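Local coordinates for protein putative isochorismatase (Streptomyces avermitilis, PDB 3KL2) that probably acts as a hydrolase of the isochorismatase-like cysteine hydrolase family, although its substrate has not been established, at residues A[32-37]-A[79-84]; A[126-131]-A[138-143]; A[152-157]-A[177-182]; A[167-172]-A[200-205]. All blocks are in the same frame, centred on the assembly; numbering follows the deposited sequence.

Overall arrangement
The four contacts lie around the parallel six-stranded sheet of an isochorismatase-like alpha/beta fold. Contact 1 joins the segments following strands 26-31 and 75-78, and contact 2 braces the loop after edge strand 126-127; their centres are about 13 Å apart and they meet through the E32–K131 salt bridge. Contact 3 pairs strands 153-159 and 178-187, its centre about 22 Å from that of contact 1 on the other side of the chain's centre. Contact 4 packs helices 164-174 and 191-205 beside that pair, centres about 10 Å apart. Contacts 1, 2 and 3 come in series, whereas contacts 3 and 4 alternate along the chain, helix 164-174 being the crossover between contact 3's strands. Both touch the third subunit.

Contact 1: residues A[32-37]-A[79-84]; sequences EYQNEF and PITFAE
Q34 grips the backbone of I80 with both ends of its side-chain amide. OE1 accepts from I80 N at 2.9 Å, the donor tilted well off the carbonyl plane, while NE2 gives a straighter bond to I80 O at 2.7 Å (N-H...O 168°), with that oxygen almost in the amide plane. The same amide lies against P79, CD resting 3.5 Å from P79 CB where the two side chains cross at about a right angle. Beside it, E32 covers the I80 side chain: its CG is 3.6 Å from I80 CG2, and its OE1 passes 3.5 Å from I80 CB on the way to a salt bridge with K131.

The next layer is a compact turn. Y33 is the centre of an inverse gamma turn between E32 and Q34, which brings both side chains to the loop 79-84. Q34 is also the N-cap of the short helix 35-38, its carbonyl O receiving F37 N at 2.9 Å, and the F37 ring turns an edge to E32 O. With CG beside its backbone N (chi1 -71°) and the chain extended beyond, Q34 reaches from the cap to I80, and NE2 has a further acceptor in A113 O.

Two bonds to one residue fix the amide's rotation and leave little doubt which end is oxygen. The loop after strand 75-78 is thereby tied to the end of strand 26-31, next to the E32–K131 pair, which probably corresponds to the Asp–Lys pair that accompanies the nucleophilic cysteine in related hydrolases.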
loop_
_atom_site.group_PDB
_atom_site.type_symbol
_atom_site.label_atom_id
_atom_site.label_comp_id
_atom_site.label_asym_id
_atom_site.label_seq_id
_atom_site.Cartn_x
_atom_site.Cartn_y
_atom_site.Cartn_z
ATOM N N GLU A 32 17.555 -8.965 6.843
ATOM C CA GLU A 32 18.021 -9.112 8.209
ATOM C C GLU A 32 19.281 -9.959 8.426
ATOM O O GLU A 32 19.397 -10.680 9.433
ATOM C CB GLU A 32 16.868 -9.611 9.072
ATOM C CG GLU A 32 15.927 -8.444 9.416
ATOM C CD GLU A 32 14.495 -8.845 9.524
ATOM O OE1 GLU A 32 13.661 -7.998 9.142
ATOM O OE2 GLU A 32 14.221 -9.998 9.953
ATOM N N TYR A 33 20.264 -9.824 7.537
ATOM C CA TYR A 33 21.527 -10.446 7.823
ATOM C C TYR A 33 22.299 -9.614 8.839
ATOM O O TYR A 33 23.365 -9.103 8.518
ATOM C CB TYR A 33 22.326 -10.620 6.569
ATOM C CG TYR A 33 21.851 -11.720 5.651
ATOM C CD1 TYR A 33 22.462 -12.961 5.629
ATOM C CD2 TYR A 33 20.800 -11.495 4.776
ATOM C CE1 TYR A 33 22.040 -13.960 4.724
ATOM C CE2 TYR A 33 20.363 -12.477 3.910
ATOM C CZ TYR A 33 20.999 -13.694 3.877
ATOM O OH TYR A 33 20.531 -14.611 2.979
ATOM N N GLN A 34 21.746 -9.509 10.058
ATOM C CA GLN A 34 22.296 -8.710 11.117
ATOM C C GLN A 34 22.856 -9.612 12.204
ATOM O O GLN A 34 22.374 -10.726 12.377
ATOM C CB GLN A 34 21.223 -7.796 11.733
ATOM C CG GLN A 34 20.786 -6.635 10.808
ATOM C CD GLN A 34 19.426 -6.164 11.122
ATOM O OE1 GLN A 34 18.449 -6.733 10.624
ATOM N NE2 GLN A 34 19.321 -5.186 12.019
ATOM N N ASN A 35 23.832 -9.102 12.958
ATOM C CA ASN A 35 24.491 -9.853 13.995
ATOM C C ASN A 35 23.481 -10.540 14.890
ATOM O O ASN A 35 23.656 -11.710 15.218
ATOM C CB ASN A 35 25.446 -8.975 14.837
ATOM C CG ASN A 35 26.674 -8.529 14.061
ATOM O OD1 ASN A 35 27.336 -9.347 13.417
ATOM N ND2 ASN A 35 26.973 -7.209 14.092
ATOM N N GLU A 36 22.393 -9.840 15.211
ATOM C CA GLU A 36 21.393 -10.360 16.146
ATOM C C GLU A 36 20.947 -11.797 15.822
ATOM O O GLU A 36 20.603 -12.558 16.737
ATOM C CB GLU A 36 20.189 -9.421 16.248
ATOM C CG GLU A 36 19.588 -9.408 17.634
ATOM C CD GLU A 36 20.352 -8.502 18.570
ATOM O OE1 GLU A 36 20.027 -7.289 18.562
ATOM O OE2 GLU A 36 21.248 -8.998 19.323
ATOM N N PHE A 37 21.017 -12.164 14.538
ATOM C CA PHE A 37 20.677 -13.508 14.049
ATOM C C PHE A 37 21.904 -14.327 13.678
ATOM O O PHE A 37 21.997 -15.511 14.014
ATOM C CB PHE A 37 19.827 -13.403 12.752
ATOM C CG PHE A 37 18.366 -13.147 12.962
ATOM C CD1 PHE A 37 17.617 -13.904 13.847
ATOM C CD2 PHE A 37 17.710 -12.218 12.186
ATOM C CE1 PHE A 37 16.213 -13.681 14.011
ATOM C CE2 PHE A 37 16.318 -11.984 12.327
ATOM C CZ PHE A 37 15.582 -12.706 13.230
ATOM N N PRO A 79 17.750 -4.435 6.724
ATOM C CA PRO A 79 17.905 -4.664 8.144
ATOM C C PRO A 79 16.714 -4.131 8.882
ATOM O O PRO A 79 16.055 -3.225 8.400
ATOM C CB PRO A 79 19.166 -3.861 8.488
ATOM C CG PRO A 79 19.099 -2.682 7.606
ATOM C CD PRO A 79 18.439 -3.215 6.297
ATOM N N ILE A 80 16.408 -4.693 10.032
ATOM C CA ILE A 80 15.350 -4.147 10.874
ATOM C C ILE A 80 16.034 -3.498 12.088
ATOM O O ILE A 80 16.984 -4.079 12.624
ATOM C CB ILE A 80 14.367 -5.272 11.255
ATOM C CG1 ILE A 80 13.173 -4.739 12.042
ATOM C CG2 ILE A 80 15.018 -6.316 12.109
ATOM C CD1 ILE A 80 12.308 -5.852 12.656
ATOM N N THR A 81 15.574 -2.327 12.533
ATOM C CA THR A 81 16.160 -1.646 13.699
ATOM C C THR A 81 15.080 -0.912 14.453
ATOM O O THR A 81 14.076 -0.569 13.829
ATOM C CB THR A 81 17.147 -0.549 13.264
ATOM O OG1 THR A 81 16.405 0.444 12.568
ATOM C CG2 THR A 81 18.228 -1.062 12.369
ATOM N N PHE A 82 15.281 -0.611 15.744
ATOM C CA PHE A 82 14.287 0.149 16.525
ATOM C C PHE A 82 14.985 1.210 17.358
ATOM O O PHE A 82 15.988 0.933 17.955
ATOM C CB PHE A 82 13.389 -0.758 17.434
ATOM C CG PHE A 82 12.684 -1.861 16.658
ATOM C CD1 PHE A 82 11.360 -1.728 16.279
ATOM C CD2 PHE A 82 13.382 -2.988 16.242
ATOM C CE1 PHE A 82 10.724 -2.704 15.522
ATOM C CE2 PHE A 82 12.737 -3.986 15.494
ATOM C CZ PHE A 82 11.403 -3.830 15.134
ATOM N N ALA A 83 14.462 2.434 17.363
ATOM C CA ALA A 83 14.941 3.443 18.268
ATOM C C ALA A 83 14.845 2.866 19.679
ATOM O O ALA A 83 13.881 2.186 20.008
ATOM C CB ALA A 83 14.114 4.734 18.151
ATOM N N GLU A 84 15.892 3.106 20.471
ATOM C CA GLU A 84 16.002 2.609 21.837
ATOM C C GLU A 84 14.799 3.022 22.659
ATOM O O GLU A 84 14.391 4.164 22.605
ATOM C CB GLU A 84 17.289 3.169 22.500
ATOM C CG GLU A 84 17.680 2.613 23.878
ATOM C CD GLU A 84 19.042 3.188 24.313
ATOM O OE1 GLU A 84 20.060 2.854 23.636
ATOM O OE2 GLU A 84 19.079 4.006 25.278
#

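Contact 2: residues A[126-131]-A[138-143]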
loop_
_atom_site.group_PDB
_atom_site.type_symbol
_atom_site.label_atom_id
_atom_site.label_comp_id
_atom_site.label_asym_id
_atom_site.label_seq_id
_atom_site.Cartn_x
_atom_site.Cartn_y
_atom_site.Cartn_z
ATOM N N ILE A 126 22.475 -0.845 -2.013
ATOM C CA ILE A 126 21.380 -0.066 -1.469
ATOM C C ILE A 126 21.042 -0.638 -0.107
ATOM O O ILE A 126 20.997 -1.851 0.063
ATOM C CB ILE A 126 20.168 -0.112 -2.453
ATOM C CG1 ILE A 126 20.512 0.666 -3.732
ATOM C CG2 ILE A 126 18.885 0.393 -1.811
ATOM C CD1 ILE A 126 19.651 0.272 -4.965
ATOM N N VAL A 127 20.850 0.220 0.872
ATOM C CA VAL A 127 20.427 -0.205 2.198
ATOM C C VAL A 127 19.015 0.353 2.387
ATOM O O VAL A 127 18.831 1.553 2.544
ATOM C CB VAL A 127 21.428 0.236 3.321
ATOM C CG1 VAL A 127 20.914 -0.086 4.733
ATOM C CG2 VAL A 127 22.811 -0.446 3.130
ATOM N N ILE A 128 18.029 -0.544 2.310
ATOM C CA ILE A 128 16.596 -0.235 2.463
ATOM C C ILE A 128 16.319 0.291 3.848
ATOM O O ILE A 128 16.814 -0.268 4.815
ATOM C CB ILE A 128 15.771 -1.554 2.220
ATOM C CG1 ILE A 128 15.956 -2.017 0.766
ATOM C CG2 ILE A 128 14.318 -1.407 2.584
ATOM C CD1 ILE A 128 15.890 -0.895 -0.371
ATOM N N GLU A 129 15.523 1.338 3.959
ATOM C CA GLU A 129 15.255 1.977 5.232
ATOM C C GLU A 129 13.804 1.906 5.643
ATOM O O GLU A 129 12.903 1.883 4.809
ATOM C CB GLU A 129 15.576 3.466 5.149
ATOM C CG GLU A 129 17.019 3.831 4.735
ATOM C CD GLU A 129 17.153 5.326 4.326
ATOM O OE1 GLU A 129 18.256 5.707 3.893
ATOM O OE2 GLU A 129 16.171 6.128 4.433
ATOM N N GLY A 130 13.578 1.970 6.936
ATOM C CA GLY A 130 12.259 2.011 7.467
ATOM C C GLY A 130 11.838 0.737 8.217
ATOM O O GLY A 130 10.934 0.831 9.051
ATOM N N LYS A 131 12.465 -0.419 7.923
ATOM C CA LYS A 131 11.907 -1.700 8.373
ATOM C C LYS A 131 11.652 -1.741 9.871
ATOM O O LYS A 131 12.568 -1.593 10.653
ATOM C CB LYS A 131 12.757 -2.926 8.022
ATOM C CG LYS A 131 11.970 -4.290 8.167
ATOM C CD LYS A 131 12.699 -5.410 7.402
ATOM C CE LYS A 131 11.891 -6.731 7.180
ATOM N NZ LYS A 131 11.215 -7.260 8.415
ATOM N N ALA A 138 6.110 -3.532 3.819
ATOM C CA ALA A 138 5.084 -2.784 4.635
ATOM C C ALA A 138 5.582 -1.525 5.373
ATOM O O ALA A 138 4.783 -0.713 5.776
ATOM C CB ALA A 138 4.375 -3.724 5.654
ATOM N N SER A 139 6.855 -1.400 5.670
ATOM C CA SER A 139 7.305 -0.200 6.397
ATOM C C SER A 139 8.616 0.416 5.846
ATOM O O SER A 139 9.275 1.149 6.562
ATOM C CB SER A 139 7.459 -0.527 7.889
ATOM O OG SER A 139 8.340 -1.632 8.068
ATOM N N THR A 140 8.988 0.108 4.599
ATOM C CA THR A 140 10.183 0.609 4.000
ATOM C C THR A 140 9.977 1.237 2.615
ATOM O O THR A 140 8.874 1.254 2.086
ATOM C CB THR A 140 11.184 -0.522 3.825
ATOM O OG1 THR A 140 10.858 -1.278 2.652
ATOM C CG2 THR A 140 11.224 -1.376 5.046
ATOM N N ASN A 141 11.097 1.715 2.036
ATOM C CA ASN A 141 11.190 2.232 0.667
ATOM C C ASN A 141 11.490 1.179 -0.384
ATOM O O ASN A 141 11.873 1.506 -1.513
ATOM C CB ASN A 141 12.240 3.349 0.563
ATOM C CG ASN A 141 13.643 2.945 1.066
ATOM O OD1 ASN A 141 13.871 1.826 1.464
ATOM N ND2 ASN A 141 14.556 3.885 1.064
ATOM N N LEU A 142 11.330 -0.084 -0.030
ATOM C CA LEU A 142 11.664 -1.135 -0.974
ATOM C C LEU A 142 10.877 -1.065 -2.267
ATOM O O LEU A 142 11.489 -1.118 -3.357
ATOM C CB LEU A 142 11.456 -2.518 -0.367
ATOM C CG LEU A 142 11.848 -3.678 -1.326
ATOM C CD1 LEU A 142 13.298 -3.588 -1.669
ATOM C CD2 LEU A 142 11.518 -5.074 -0.733
ATOM N N ASP A 143 9.547 -1.017 -2.169
ATOM C CA ASP A 143 8.697 -0.954 -3.356
ATOM C C ASP A 143 9.020 0.257 -4.231
ATOM O O ASP A 143 9.188 0.120 -5.468
ATOM C CB ASP A 143 7.239 -0.820 -2.975
ATOM C CG ASP A 143 6.304 -1.317 -4.059
ATOM O OD1 ASP A 143 6.758 -1.952 -5.039
ATOM O OD2 ASP A 143 5.096 -1.151 -3.863
HETATM O O HOH W 1 17.165 3.165 1.088
#
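Loop meets loop here: the segment leaving edge strand 126-127 lies against the short link between helices 136-139 and 142-149, and E129 and N141 hold them together. E129 N donates to N141 OD1 at 3.0 Å (N-H...O 160°), approaching from above the carbonyl plane; the return bond, N141 N to E129 O, is weak. The asparagine is folded back between its own N and carbonyl carbon (chi1 55°), which carries OD1 to E129, while ND2 reaches a water at 2.7 Å that donates in turn to V127 O.

T140 wedges in beside it. Its OG1 accepts from L142 N at 3.0 Å in an ST turn and is itself hydrogen-bonded to T136 O, and the other branch, CG2, sits 3.3 Å from K131 N. I128 supplies the apolar side: CG2 touches T140 OG1 at 3.5 Å, crossing that side chain at about a right angle, and CG1 meets L142 CD1 at 3.9 Å. Approach is close at G130, whose CA is 3.2 Å from S139 O in a CA-H...O contact.

A second subunit adjoins the contact: E129 forms salt bridges to K108 and R132 of that chain, and G130 O accepts a hydrogen bond from ND2 of its N141. I128 also packs on I145 of helix 142-149, and L142 on M76 of strand 75-78, placing the contact between strands 126-127 and 75-78 and helix 142-149.

Contact 3: residues A[152-157]-A[177-182]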
loop_
_atom_site.group_PDB
_atom_site.type_symbol
_atom_site.label_atom_id
_atom_site.label_comp_id
_atom_site.label_asym_id
_atom_site.label_seq_id
_atom_site.Cartn_x
_atom_site.Cartn_y
_atom_site.Cartn_z
ATOM N N ASP A 152 11.822 -5.923 -11.925
ATOM C CA ASP A 152 10.636 -6.748 -11.838
ATOM C C ASP A 152 10.979 -8.204 -11.455
ATOM O O ASP A 152 10.169 -9.095 -11.660
ATOM C CB ASP A 152 9.893 -6.701 -13.163
ATOM C CG ASP A 152 10.681 -7.333 -14.274
ATOM O OD1 ASP A 152 11.446 -8.265 -13.993
ATOM O OD2 ASP A 152 10.547 -6.906 -15.424
ATOM N N THR A 153 12.173 -8.444 -10.930
ATOM C CA THR A 153 12.526 -9.752 -10.404
ATOM C C THR A 153 13.361 -9.593 -9.152
ATOM O O THR A 153 14.476 -9.104 -9.237
ATOM C CB THR A 153 13.382 -10.575 -11.417
ATOM O OG1 THR A 153 12.632 -10.805 -12.604
ATOM C CG2 THR A 153 13.779 -11.919 -10.828
ATOM N N ILE A 154 12.863 -10.064 -8.012
ATOM C CA ILE A 154 13.625 -9.978 -6.761
ATOM C C ILE A 154 14.027 -11.392 -6.305
ATOM O O ILE A 154 13.199 -12.313 -6.287
ATOM C CB ILE A 154 12.836 -9.186 -5.629
ATOM C CG1 ILE A 154 11.498 -9.846 -5.278
ATOM C CG2 ILE A 154 12.519 -7.792 -6.092
ATOM C CD1 ILE A 154 10.632 -9.060 -4.181
ATOM N N VAL A 155 15.319 -11.555 -5.984
ATOM C CA VAL A 155 15.876 -12.791 -5.451
ATOM C C VAL A 155 16.039 -12.628 -3.961
ATOM O O VAL A 155 16.684 -11.710 -3.528
ATOM C CB VAL A 155 17.264 -13.090 -6.061
ATOM C CG1 VAL A 155 17.800 -14.352 -5.487
ATOM C CG2 VAL A 155 17.188 -13.140 -7.595
ATOM N N LEU A 156 15.436 -13.508 -3.172
ATOM C CA LEU A 156 15.253 -13.270 -1.717
ATOM C C LEU A 156 16.034 -14.246 -0.924
ATOM O O LEU A 156 16.057 -15.448 -1.252
ATOM C CB LEU A 156 13.825 -13.491 -1.284
ATOM C CG LEU A 156 12.792 -12.431 -1.533
ATOM C CD1 LEU A 156 11.525 -12.896 -0.837
ATOM C CD2 LEU A 156 13.281 -11.041 -0.960
ATOM N N GLY A 157 16.596 -13.728 0.162
ATOM C CA GLY A 157 17.321 -14.502 1.118
ATOM C C GLY A 157 17.199 -13.841 2.473
ATOM O O GLY A 157 16.822 -12.660 2.545
ATOM N N PHE A 177 5.913 -8.673 -8.925
ATOM C CA PHE A 177 7.293 -9.112 -9.053
ATOM C C PHE A 177 7.379 -10.608 -9.312
ATOM O O PHE A 177 6.570 -11.367 -8.849
ATOM C CB PHE A 177 8.099 -8.765 -7.769
ATOM C CG PHE A 177 8.189 -7.280 -7.485
ATOM C CD1 PHE A 177 9.036 -6.466 -8.219
ATOM C CD2 PHE A 177 7.419 -6.696 -6.507
ATOM C CE1 PHE A 177 9.131 -5.124 -7.989
ATOM C CE2 PHE A 177 7.526 -5.341 -6.244
ATOM C CZ PHE A 177 8.393 -4.559 -6.980
ATOM N N ARG A 178 8.341 -11.009 -10.125
ATOM C CA ARG A 178 8.763 -12.370 -10.196
ATOM C C ARG A 178 9.678 -12.581 -8.977
ATOM O O ARG A 178 10.845 -12.146 -8.979
ATOM C CB ARG A 178 9.550 -12.627 -11.479
ATOM C CG ARG A 178 10.132 -14.024 -11.469
ATOM C CD ARG A 178 10.713 -14.425 -12.771
ATOM N NE ARG A 178 11.840 -13.587 -13.168
ATOM C CZ ARG A 178 12.761 -13.964 -14.041
ATOM N NH1 ARG A 178 12.670 -15.153 -14.612
ATOM N NH2 ARG A 178 13.775 -13.171 -14.342
ATOM N N VAL A 179 9.139 -13.197 -7.930
ATOM C CA VAL A 179 9.932 -13.523 -6.740
ATOM C C VAL A 179 10.690 -14.853 -6.884
ATOM O O VAL A 179 10.118 -15.860 -7.237
ATOM C CB VAL A 179 9.025 -13.616 -5.507
ATOM C CG1 VAL A 179 9.858 -13.697 -4.255
ATOM C CG2 VAL A 179 8.056 -12.395 -5.484
ATOM N N ILE A 180 11.971 -14.848 -6.598
ATOM C CA ILE A 180 12.763 -16.068 -6.530
ATOM C C ILE A 180 13.215 -16.172 -5.073
ATOM O O ILE A 180 13.762 -15.209 -4.534
ATOM C CB ILE A 180 13.991 -15.972 -7.432
ATOM C CG1 ILE A 180 13.585 -16.018 -8.896
ATOM C CG2 ILE A 180 14.979 -17.094 -7.156
ATOM C CD1 ILE A 180 14.694 -15.532 -9.801
ATOM N N THR A 181 12.919 -17.301 -4.425
ATOM C CA THR A 181 13.399 -17.566 -3.063
ATOM C C THR A 181 14.576 -18.506 -3.129
ATOM O O THR A 181 14.523 -19.500 -3.828
ATOM C CB THR A 181 12.325 -18.186 -2.145
ATOM O OG1 THR A 181 11.718 -19.309 -2.794
ATOM C CG2 THR A 181 11.248 -17.138 -1.807
ATOM N N LEU A 182 15.625 -18.155 -2.398
ATOM C CA LEU A 182 16.834 -18.906 -2.308
ATOM C C LEU A 182 16.665 -19.916 -1.179
ATOM O O LEU A 182 16.855 -19.579 0.024
ATOM C CB LEU A 182 18.020 -17.990 -2.022
ATOM C CG LEU A 182 18.522 -17.068 -3.155
ATOM C CD1 LEU A 182 19.378 -15.963 -2.604
ATOM C CD2 LEU A 182 19.307 -17.863 -4.185
#
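T153 and R178 begin a parallel strand pairing that becomes almost wholly apolar further along. Strands 153-157 and 178-182 run at 22° to each other with axes 4.6 Å apart. I154 and L156 are bound by the second strand through both N and O: I180 N reaches I154 O at 2.8 Å (N-H...O 174°), and L156 N reaches I180 O at 2.7 Å.

The tight part has two faces. On one, the L156 side chain slants across that of V179, CD1 to CG1 3.9 Å, with I154 and T181 alongside. On the other, V155 and I180 lie side by side and point the same way, and V155 CG1 presses on L182 CG at 3.7 Å.

The N-terminal end is polar and more open to solvent at D152 and R178. The guanidinium of R178 comes side-on, edge first, and gives two bonds to the single oxygen T153 OG1, from NE at 2.9 Å and from NH2 at 3.2 Å, both with the oxygen close to its plane. A bend in the arginine chain (chi3 63°) turns the group back toward T153, and NH2 has a second partner in E20 O. The T153 hydroxyl donates onward to D152 OD1 at 3.1 Å, so it bridges guanidinium and carboxylate.

Strand 153-159 is flanked on its other side by strand 26-31, where I154 and L156 pack on V29. Helix 164-174, the crossover of this beta-alpha-beta unit, covers L156, V179 and T181 through M169, while helix 142-149 sends L146 onto I154 and F177.

Contact 4: residues A[167-172]-A[200-205]; sequences STMRTG and YDFPMF
M169 and R170, consecutive on helix 164-174, each set a side chain against an aromatic ring of helix 191-205. M169 extends with CG anti to its backbone N and then bends at its last torsion. This puts SD over the face of the F202 ring, 4.1 Å from the centroid, in a Met-aromatic contact where the two side chains cross at about a right angle. Its CG meets F205 CB at 3.7 Å.

R170 lays its CG over one face of the F205 ring, 3.8 Å from the centroid and nearly on the ring normal, a CH-pi contact, while NH1 comes to 3.4 Å from F205 CE2. Guanidinium and ring planes are 44° apart; the guanidinium hangs past the CE2 edge of the ring, with CE2 against the centre of its face. D201 lies at the guanidinium's edge, its carboxylate turned 80° from that plane; the salt bridge from NH2 to OD1 is long, 3.7 Å. The firmer partners of R170 NH2 are E166 and the carbonyl of N162 of the third subunit, so the arginine serves the subunit interface as well as the helix pair.

The axes of 167-172 and of the kinked, weakly bonded helical segment 200-205 approach to 9.6 Å at 25°. On the sheet side, M169 reaches strand 178-187 at V179 and T181 and strand 153-159 at L156; F202 also rests on T181, and F205 meets Y173 of helix 164-174 edge-to-face.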
loop_
_atom_site.group_PDB
_atom_site.type_symbol
_atom_site.label_atom_id
_atom_site.label_comp_id
_atom_site.label_asym_id
_atom_site.label_seq_id
_atom_site.Cartn_x
_atom_site.Cartn_y
_atom_site.Cartn_z
ATOM N N SER A 167 6.773 -13.294 4.453
ATOM C CA SER A 167 5.883 -12.139 4.321
ATOM C C SER A 167 6.244 -11.266 3.116
ATOM O O SER A 167 5.365 -10.815 2.379
ATOM C CB SER A 167 5.901 -11.296 5.550
ATOM O OG SER A 167 5.226 -11.956 6.557
ATOM N N THR A 168 7.543 -11.056 2.933
ATOM C CA THR A 168 8.052 -10.338 1.816
ATOM C C THR A 168 7.781 -11.027 0.475
ATOM O O THR A 168 7.541 -10.375 -0.506
ATOM C CB THR A 168 9.541 -10.164 2.005
ATOM O OG1 THR A 168 9.773 -9.449 3.231
ATOM C CG2 THR A 168 10.191 -9.420 0.772
ATOM N N MET A 169 7.933 -12.334 0.412
ATOM C CA MET A 169 7.549 -13.151 -0.748
ATOM C C MET A 169 6.056 -12.985 -1.083
ATOM O O MET A 169 5.663 -12.771 -2.224
ATOM C CB MET A 169 7.805 -14.602 -0.391
ATOM C CG MET A 169 7.567 -15.655 -1.539
ATOM S SD MET A 169 7.707 -17.327 -0.879
ATOM C CE MET A 169 6.466 -17.339 0.395
ATOM N N ARG A 170 5.201 -13.066 -0.071
ATOM C CA ARG A 170 3.773 -12.971 -0.339
ATOM C C ARG A 170 3.421 -11.620 -0.975
ATOM O O ARG A 170 2.793 -11.550 -2.056
ATOM C CB ARG A 170 2.974 -13.270 0.913
ATOM C CG ARG A 170 3.047 -14.721 1.311
ATOM C CD ARG A 170 2.502 -14.975 2.730
ATOM N NE ARG A 170 2.517 -16.412 3.038
ATOM C CZ ARG A 170 1.469 -17.226 2.941
ATOM N NH1 ARG A 170 0.254 -16.768 2.600
ATOM N NH2 ARG A 170 1.632 -18.515 3.233
ATOM N N THR A 171 3.889 -10.556 -0.347
ATOM C CA THR A 171 3.605 -9.220 -0.812
ATOM C C THR A 171 4.307 -8.983 -2.167
ATOM O O THR A 171 3.728 -8.407 -3.078
ATOM C CB THR A 171 3.936 -8.156 0.297
ATOM O OG1 THR A 171 3.178 -8.471 1.464
ATOM C CG2 THR A 171 3.603 -6.674 -0.106
ATOM N N GLY A 172 5.530 -9.432 -2.311
ATOM C CA GLY A 172 6.224 -9.350 -3.605
ATOM C C GLY A 172 5.390 -9.898 -4.736
ATOM O O GLY A 172 5.274 -9.305 -5.849
ATOM N N TYR A 200 5.775 -26.216 1.094
ATOM C CA TYR A 200 4.356 -25.952 0.960
ATOM C C TYR A 200 4.060 -24.513 0.472
ATOM O O TYR A 200 3.363 -24.346 -0.524
ATOM C CB TYR A 200 3.671 -26.150 2.312
ATOM C CG TYR A 200 3.751 -27.559 2.929
ATOM C CD1 TYR A 200 4.221 -28.661 2.192
ATOM C CD2 TYR A 200 3.296 -27.785 4.242
ATOM C CE1 TYR A 200 4.268 -29.927 2.739
ATOM C CE2 TYR A 200 3.320 -29.058 4.794
ATOM C CZ TYR A 200 3.817 -30.136 4.039
ATOM O OH TYR A 200 3.863 -31.427 4.571
ATOM N N ASP A 201 4.592 -23.503 1.174
ATOM C CA ASP A 201 4.271 -22.086 0.948
ATOM C C ASP A 201 5.069 -21.445 -0.212
ATOM O O ASP A 201 4.501 -20.800 -1.090
ATOM C CB ASP A 201 4.551 -21.273 2.222
ATOM C CG ASP A 201 3.620 -21.627 3.393
ATOM O OD1 ASP A 201 2.527 -22.156 3.168
ATOM O OD2 ASP A 201 3.989 -21.342 4.557
ATOM N N PHE A 202 6.383 -21.638 -0.221
ATOM C CA PHE A 202 7.215 -20.995 -1.206
ATOM C C PHE A 202 6.780 -21.178 -2.666
ATOM O O PHE A 202 6.903 -20.217 -3.411
ATOM C CB PHE A 202 8.678 -21.387 -1.066
ATOM C CG PHE A 202 9.432 -20.637 0.012
ATOM C CD1 PHE A 202 10.810 -20.464 -0.094
ATOM C CD2 PHE A 202 8.805 -20.160 1.138
ATOM C CE1 PHE A 202 11.517 -19.807 0.892
ATOM C CE2 PHE A 202 9.524 -19.506 2.121
ATOM C CZ PHE A 202 10.865 -19.323 1.991
ATOM N N PRO A 203 6.304 -22.368 -3.082
ATOM C CA PRO A 203 5.908 -22.541 -4.503
ATOM C C PRO A 203 4.599 -21.862 -4.948
ATOM O O PRO A 203 4.361 -21.709 -6.150
ATOM C CB PRO A 203 5.778 -24.073 -4.671
ATOM C CG PRO A 203 6.606 -24.662 -3.535
ATOM C CD PRO A 203 6.456 -23.674 -2.401
ATOM N N MET A 204 3.769 -21.478 -3.980
ATOM C CA MET A 204 2.552 -20.726 -4.246
ATOM C C MET A 204 2.868 -19.255 -4.562
ATOM O O MET A 204 2.062 -18.579 -5.178
ATOM C CB MET A 204 1.626 -20.744 -3.018
ATOM C CG MET A 204 0.941 -22.091 -2.595
ATOM S SD MET A 204 -0.045 -21.801 -1.066
ATOM C CE MET A 204 -1.208 -23.161 -1.240
ATOM N N PHE A 205 3.990 -18.737 -4.080
ATOM C CA PHE A 205 4.258 -17.304 -4.166
ATOM C C PHE A 205 5.573 -17.005 -4.841
ATOM O O PHE A 205 5.924 -15.841 -4.978
ATOM C CB PHE A 205 4.252 -16.680 -2.771
ATOM C CG PHE A 205 2.920 -16.756 -2.088
ATOM C CD1 PHE A 205 1.894 -15.898 -2.451
ATOM C CD2 PHE A 205 2.666 -17.712 -1.119
ATOM C CE1 PHE A 205 0.619 -15.969 -1.835
ATOM C CE2 PHE A 205 1.406 -17.770 -0.475
ATOM C CZ PHE A 205 0.384 -16.893 -0.848
#